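Local structure of RagA protein (Porphyromonas gingivalis, 6SLN) at residues L169-T174 against S439-V444; P114-M119 against A344-Y349. The protein probably imports nutrients, likely peptides, across the bacterial outer membrane as a TonB-dependent receptor. One frame throughout, in Å; residues are numbered along the deposited sequence.

Contact 1. Residues L169-T174 against S439-V444; sequences LDVVAT and SHQANV. With C8E ((hydroxyethyloxy)tri(ethyloxy)octane), chain I.
Thr174 OG1, which rests against the side chain of Gln441, donates a hydrogen bond of 2.6 Å to Val171 O. The same carbonyl takes a second, weak bond from Thr174 N. The hydroxyl meets the C=O at 124° and lies tilted from the carbonyl plane. With OG1 set between the backbone N and the carbonyl carbon (chi1 71°), the hydroxyl can turn back on the end of helix 169-173. The oxygen also lies 3.5 Å from Gln441 CG. Gln441 crosses Thr174 and Val171 at about a right angle. Its chain bends at chi2 (65°), and the amide comes up against both methyls of Val171. Val171 CG2 is 3.3 Å from Gln441 NE2 and 3.8 Å from Gln441 OE1. Val171 CG1 also packs against Asn443.

On the other face of strand 439-444 lies the detergent. Ala442 CB is 3.4 Å from C8E C14, and His440 CB is 3.6 Å from C8E C13. His440 ND1 also bonds Asn468 ND2 of the second subunit. The strand is thus barrel wall, with the plug on one face and detergent on the other. No hydrogen bond crosses between the two segments, so they meet here by van der Waals packing, while the amide oxygen of Gln441 is bonded within the wall, to Thr467 OG1 of the next strand.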
loop_
_atom_site.group_PDB
_atom_site.type_symbol
_atom_site.label_atom_id
_atom_site.label_comp_id
_atom_site.label_asym_id
_atom_site.label_seq_id
_atom_site.Cartn_x
_atom_site.Cartn_y
_atom_site.Cartn_z
ATOM N N LEU A 169 -0.592 7.394 -24.182
ATOM C CA LEU A 169 0.306 6.636 -25.045
ATOM C C LEU A 169 0.744 5.343 -24.371
ATOM O O LEU A 169 0.953 4.335 -25.055
ATOM C CB LEU A 169 1.527 7.475 -25.458
ATOM C CG LEU A 169 1.519 7.947 -26.925
ATOM C CD1 LEU A 169 2.907 8.306 -27.461
ATOM C CD2 LEU A 169 0.840 6.943 -27.863
ATOM N N ASP A 170 0.872 5.338 -23.041
ATOM C CA ASP A 170 1.174 4.089 -22.344
ATOM C C ASP A 170 0.072 3.059 -22.572
ATOM O O ASP A 170 0.352 1.879 -22.829
ATOM C CB ASP A 170 1.367 4.341 -20.846
ATOM C CG ASP A 170 2.538 5.261 -20.546
ATOM O OD1 ASP A 170 3.600 5.116 -21.194
ATOM O OD2 ASP A 170 2.393 6.131 -19.658
ATOM N N VAL A 171 -1.189 3.490 -22.492
ATOM C CA VAL A 171 -2.288 2.560 -22.726
ATOM C C VAL A 171 -2.290 2.144 -24.196
ATOM O O VAL A 171 -2.709 1.032 -24.538
ATOM C CB VAL A 171 -3.624 3.203 -22.271
ATOM C CG1 VAL A 171 -4.829 2.395 -22.719
ATOM C CG2 VAL A 171 -3.665 3.381 -20.744
ATOM N N VAL A 172 -1.792 3.009 -25.082
ATOM C CA VAL A 172 -1.670 2.640 -26.491
ATOM C C VAL A 172 -0.627 1.541 -26.669
ATOM O O VAL A 172 -0.820 0.622 -27.468
ATOM C CB VAL A 172 -1.343 3.874 -27.354
ATOM C CG1 VAL A 172 -0.949 3.435 -28.755
ATOM C CG2 VAL A 172 -2.527 4.798 -27.424
ATOM N N ALA A 173 0.486 1.611 -25.921
ATOM C CA ALA A 173 1.472 0.528 -25.927
ATOM C C ALA A 173 0.908 -0.811 -25.426
ATOM O O ALA A 173 1.422 -1.871 -25.811
ATOM C CB ALA A 173 2.684 0.915 -25.078
ATOM N N THR A 174 -0.110 -0.800 -24.559
ATOM C CA THR A 174 -0.708 -2.055 -24.110
ATOM C C THR A 174 -1.652 -2.653 -25.143
ATOM O O THR A 174 -2.280 -3.678 -24.858
ATOM C CB THR A 174 -1.467 -1.873 -22.783
ATOM O OG1 THR A 174 -2.676 -1.113 -22.985
ATOM C CG2 THR A 174 -0.582 -1.191 -21.712
ATOM N N SER A 439 0.558 -4.835 -14.853
ATOM C CA SER A 439 -0.516 -3.896 -15.101
ATOM C C SER A 439 -1.690 -4.638 -15.705
ATOM O O SER A 439 -1.525 -5.396 -16.673
ATOM C CB SER A 439 -0.075 -2.769 -16.034
ATOM O OG SER A 439 0.366 -1.647 -15.296
ATOM N N HIS A 440 -2.872 -4.412 -15.144
ATOM C CA HIS A 440 -4.100 -4.956 -15.700
ATOM C C HIS A 440 -4.835 -3.786 -16.351
ATOM O O HIS A 440 -5.428 -2.947 -15.660
ATOM C CB HIS A 440 -4.913 -5.676 -14.624
ATOM C CG HIS A 440 -4.209 -6.870 -14.047
ATOM N ND1 HIS A 440 -4.270 -7.202 -12.711
ATOM C CD2 HIS A 440 -3.393 -7.788 -14.627
ATOM C CE1 HIS A 440 -3.537 -8.280 -12.496
ATOM N NE2 HIS A 440 -2.995 -8.654 -13.641
ATOM N N GLN A 441 -4.762 -3.737 -17.684
ATOM C CA GLN A 441 -5.401 -2.718 -18.500
ATOM C C GLN A 441 -6.725 -3.241 -19.030
ATOM O O GLN A 441 -6.776 -4.328 -19.613
ATOM C CB GLN A 441 -4.504 -2.306 -19.673
ATOM C CG GLN A 441 -4.998 -1.086 -20.431
ATOM C CD GLN A 441 -4.966 0.162 -19.557
ATOM O OE1 GLN A 441 -4.155 0.253 -18.617
ATOM N NE2 GLN A 441 -5.847 1.128 -19.851
ATOM N N ALA A 442 -7.784 -2.463 -18.836
ATOM C CA ALA A 442 -9.058 -2.716 -19.485
ATOM C C ALA A 442 -9.586 -1.412 -20.044
ATOM O O ALA A 442 -9.485 -0.360 -19.404
ATOM C CB ALA A 442 -10.083 -3.295 -18.541
ATOM N N ASN A 443 -10.147 -1.496 -21.240
ATOM C CA ASN A 443 -10.659 -0.345 -21.968
ATOM C C ASN A 443 -12.019 -0.753 -22.504
ATOM O O ASN A 443 -12.110 -1.641 -23.359
ATOM C CB ASN A 443 -9.697 0.067 -23.088
ATOM C CG ASN A 443 -8.240 0.151 -22.619
ATOM O OD1 ASN A 443 -7.888 0.965 -21.749
ATOM N ND2 ASN A 443 -7.387 -0.678 -23.206
ATOM N N VAL A 444 -13.078 -0.141 -21.987
ATOM C CA VAL A 444 -14.435 -0.659 -22.155
ATOM C C VAL A 444 -15.268 0.434 -22.818
ATOM O O VAL A 444 -15.762 1.339 -22.141
ATOM C CB VAL A 444 -15.036 -1.099 -20.816
ATOM C CG1 VAL A 444 -16.352 -1.797 -21.015
ATOM C CG2 VAL A 444 -14.098 -2.042 -20.107
HETATM C C1 C8E I . -1.573 -14.884 -25.427
HETATM C C2 C8E I . -2.902 -15.078 -24.693
HETATM C C3 C8E I . -3.781 -13.822 -24.681
HETATM C C4 C8E I . -4.517 -13.634 -23.342
HETATM C C5 C8E I . -4.759 -12.155 -23.012
HETATM C C6 C8E I . -6.091 -11.845 -22.317
HETATM C C7 C8E I . -6.130 -10.401 -21.795
HETATM C C8 C8E I . -6.945 -10.277 -20.498
HETATM O O9 C8E I . -6.551 -9.148 -19.733
HETATM C C10 C8E I . -7.620 -8.332 -19.280
HETATM C C11 C8E I . -7.200 -7.519 -18.046
HETATM O O12 C8E I . -8.284 -6.791 -17.481
HETATM C C13 C8E I . -8.103 -6.390 -16.126
HETATM C C14 C8E I . -8.813 -5.046 -15.884
HETATM O O15 C8E I . -9.095 -4.709 -14.534
HETATM C C16 C8E I . -10.493 -4.624 -14.278
HETATM C C17 C8E I . -11.297 -3.870 -15.358
HETATM O O18 C8E I . -12.711 -4.061 -15.254
HETATM C C19 C8E I . -13.492 -3.180 -16.049
HETATM C C20 C8E I . -14.949 -3.151 -15.572
HETATM O O21 C8E I . -15.833 -2.486 -16.460
#

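Contact 2. Residues P114-M119 against A344-Y349; sequences PVANIM and ANFKRY
Ala116 CB sits over one face of the Phe346 ring, and this is the tight part of the contact. The methyl is 3.9 Å from the ring centroid and 22° off the ring normal, a CH-pi contact. It stands off-centre, toward the rim. The closest ring atom is Phe346 CD1, 3.6 Å from Ala116 CB. Phe346 CG is anti to the backbone N (chi1 -167°), which carries the ring from the strand toward the 114-119 loop. Gln336 of the adjacent strand 325-337 helps fix the loop. Its OE1 bonds Ala116 N, and its backbone pairs with that of Phe346.

The approach is looser at Arg348. Its NH2 lies 4.4 Å from Ala116 CA, and the guanidinium is oblique to that atom. The polar partner of Arg348 NE is Ala173 O of another plug segment, in a probable hydrogen bond.

Lys347 points the other way and is partly exposed. Lys347 NZ donates a bond of 3.3 Å to Asn345 OD1, arriving well above the carbonyl plane rather than on a lone pair. This bond stays within the strand and does not join it to the loop.

Side chains alternate along 346-348: Phe346 and Arg348 face the loop, and Lys347 faces away. Such alternation is usual for a strand of an outer-membrane barrel wall. A plug loop resting on the inner face of that wall is typical of the TonB-dependent receptor fold.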
loop_
_atom_site.group_PDB
_atom_site.type_symbol
_atom_site.label_atom_id
_atom_site.label_comp_id
_atom_site.label_asym_id
_atom_site.label_seq_id
_atom_site.Cartn_x
_atom_site.Cartn_y
_atom_site.Cartn_z
ATOM N N PRO A 114 9.117 -4.572 -34.122
ATOM C CA PRO A 114 9.757 -5.191 -32.958
ATOM C C PRO A 114 10.001 -4.235 -31.807
ATOM O O PRO A 114 10.910 -4.478 -31.006
ATOM C CB PRO A 114 11.078 -5.712 -33.530
ATOM C CG PRO A 114 11.399 -4.762 -34.648
ATOM C CD PRO A 114 10.081 -4.260 -35.195
ATOM N N VAL A 115 9.221 -3.158 -31.700
ATOM C CA VAL A 115 9.234 -2.347 -30.489
ATOM C C VAL A 115 7.802 -2.053 -30.057
ATOM O O VAL A 115 6.874 -2.037 -30.874
ATOM C CB VAL A 115 10.024 -1.034 -30.657
ATOM C CG1 VAL A 115 11.524 -1.289 -30.516
ATOM C CG2 VAL A 115 9.686 -0.375 -31.979
ATOM N N ALA A 116 7.626 -1.828 -28.750
ATOM C CA ALA A 116 6.317 -1.470 -28.218
ATOM C C ALA A 116 5.939 -0.039 -28.540
ATOM O O ALA A 116 4.754 0.304 -28.484
ATOM C CB ALA A 116 6.286 -1.654 -26.705
ATOM N N ASN A 117 6.920 0.798 -28.867
ATOM C CA ASN A 117 6.728 2.234 -29.052
ATOM C C ASN A 117 6.233 2.463 -30.476
ATOM O O ASN A 117 7.016 2.623 -31.410
ATOM C CB ASN A 117 8.033 2.961 -28.741
ATOM C CG ASN A 117 8.012 4.408 -29.151
ATOM O OD1 ASN A 117 9.028 4.946 -29.568
ATOM N ND2 ASN A 117 6.859 5.054 -29.026
ATOM N N ILE A 118 4.905 2.480 -30.634
ATOM C CA ILE A 118 4.258 2.503 -31.950
ATOM C C ILE A 118 4.535 3.799 -32.705
ATOM O O ILE A 118 4.654 3.785 -33.937
ATOM C CB ILE A 118 2.742 2.271 -31.792
ATOM C CG1 ILE A 118 2.016 2.411 -33.133
ATOM C CG2 ILE A 118 2.172 3.248 -30.802
ATOM C CD1 ILE A 118 2.225 1.232 -34.080
ATOM N N MET A 119 4.637 4.934 -32.003
ATOM C CA MET A 119 4.826 6.207 -32.701
ATOM C C MET A 119 6.137 6.222 -33.478
ATOM O O MET A 119 6.242 6.894 -34.520
ATOM C CB MET A 119 4.771 7.371 -31.706
ATOM C CG MET A 119 3.336 7.772 -31.295
ATOM S SD MET A 119 2.308 8.137 -32.738
ATOM C CE MET A 119 1.242 6.716 -32.835
ATOM N N ALA A 344 15.591 -4.156 -18.715
ATOM C CA ALA A 344 14.479 -3.339 -19.170
ATOM C C ALA A 344 13.724 -4.145 -20.210
ATOM O O ALA A 344 14.314 -4.925 -20.958
ATOM C CB ALA A 344 14.938 -1.989 -19.738
ATOM N N ASN A 345 12.412 -3.959 -20.238
ATOM C CA ASN A 345 11.619 -4.750 -21.155
ATOM C C ASN A 345 10.184 -4.252 -21.130
ATOM O O ASN A 345 9.750 -3.550 -20.208
ATOM C CB ASN A 345 11.660 -6.232 -20.799
ATOM C CG ASN A 345 11.439 -6.467 -19.339
ATOM O OD1 ASN A 345 10.310 -6.468 -18.876
ATOM N ND2 ASN A 345 12.523 -6.637 -18.589
ATOM N N PHE A 346 9.458 -4.639 -22.165
ATOM C CA PHE A 346 8.032 -4.426 -22.273
ATOM C C PHE A 346 7.455 -5.752 -22.725
ATOM O O PHE A 346 7.738 -6.200 -23.842
ATOM C CB PHE A 346 7.716 -3.321 -23.272
ATOM C CG PHE A 346 6.309 -2.830 -23.205
ATOM C CD1 PHE A 346 5.289 -3.531 -23.815
ATOM C CD2 PHE A 346 6.009 -1.669 -22.538
ATOM C CE1 PHE A 346 4.003 -3.080 -23.758
ATOM C CE2 PHE A 346 4.732 -1.219 -22.483
ATOM C CZ PHE A 346 3.726 -1.924 -23.097
ATOM N N LYS A 347 6.686 -6.393 -21.850
ATOM C CA LYS A 347 5.913 -7.572 -22.210
ATOM C C LYS A 347 4.432 -7.218 -22.162
ATOM O O LYS A 347 3.989 -6.492 -21.267
ATOM C CB LYS A 347 6.208 -8.761 -21.275
ATOM C CG LYS A 347 7.617 -8.788 -20.685
ATOM C CD LYS A 347 7.959 -10.167 -20.101
ATOM C CE LYS A 347 9.346 -10.182 -19.450
ATOM N NZ LYS A 347 9.342 -9.499 -18.122
ATOM N N ARG A 348 3.666 -7.717 -23.126
ATOM C CA ARG A 348 2.222 -7.554 -23.075
ATOM C C ARG A 348 1.538 -8.821 -23.570
ATOM O O ARG A 348 2.055 -9.520 -24.446
ATOM C CB ARG A 348 1.757 -6.327 -23.889
ATOM C CG ARG A 348 1.436 -6.600 -25.355
ATOM C CD ARG A 348 0.602 -5.469 -25.963
ATOM N NE ARG A 348 1.413 -4.550 -26.752
ATOM C CZ ARG A 348 1.894 -4.814 -27.964
ATOM N NH1 ARG A 348 1.653 -5.973 -28.552
ATOM N NH2 ARG A 348 2.625 -3.910 -28.590
ATOM N N TYR A 349 0.393 -9.124 -22.958
ATOM C CA TYR A 349 -0.552 -10.139 -23.413
ATOM C C TYR A 349 -1.858 -9.419 -23.735
ATOM O O TYR A 349 -2.526 -8.911 -22.828
ATOM C CB TYR A 349 -0.779 -11.210 -22.349
ATOM C CG TYR A 349 0.482 -11.870 -21.834
ATOM C CD1 TYR A 349 1.321 -11.208 -20.950
ATOM C CD2 TYR A 349 0.827 -13.162 -22.219
ATOM C CE1 TYR A 349 2.470 -11.805 -20.475
ATOM C CE2 TYR A 349 1.973 -13.763 -21.742
ATOM C CZ TYR A 349 2.789 -13.078 -20.870
ATOM O OH TYR A 349 3.937 -13.658 -20.383
#

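How the contacts relate
Contacts 1 and 2 join two parts of the plug to the same barrel wall. Their centres are about 12 Å apart. Strands 345-360 and 435-450 are separated by strand 363-377, which pairs with both. Arg348 of contact 2 links them directly: its NE lies 2.8 Å from Ala173 O of contact 1, and Thr174 O packs 3.6 Å from Arg348 CD. Within the plug, Val172 CG1 lies 3.7 Å from Ile118 CG2, so helix 169-173 and the 114-119 loop also touch. The strand of contact 1 runs on to Ala448, which lines the pocket of the bound phospholipid 3PE.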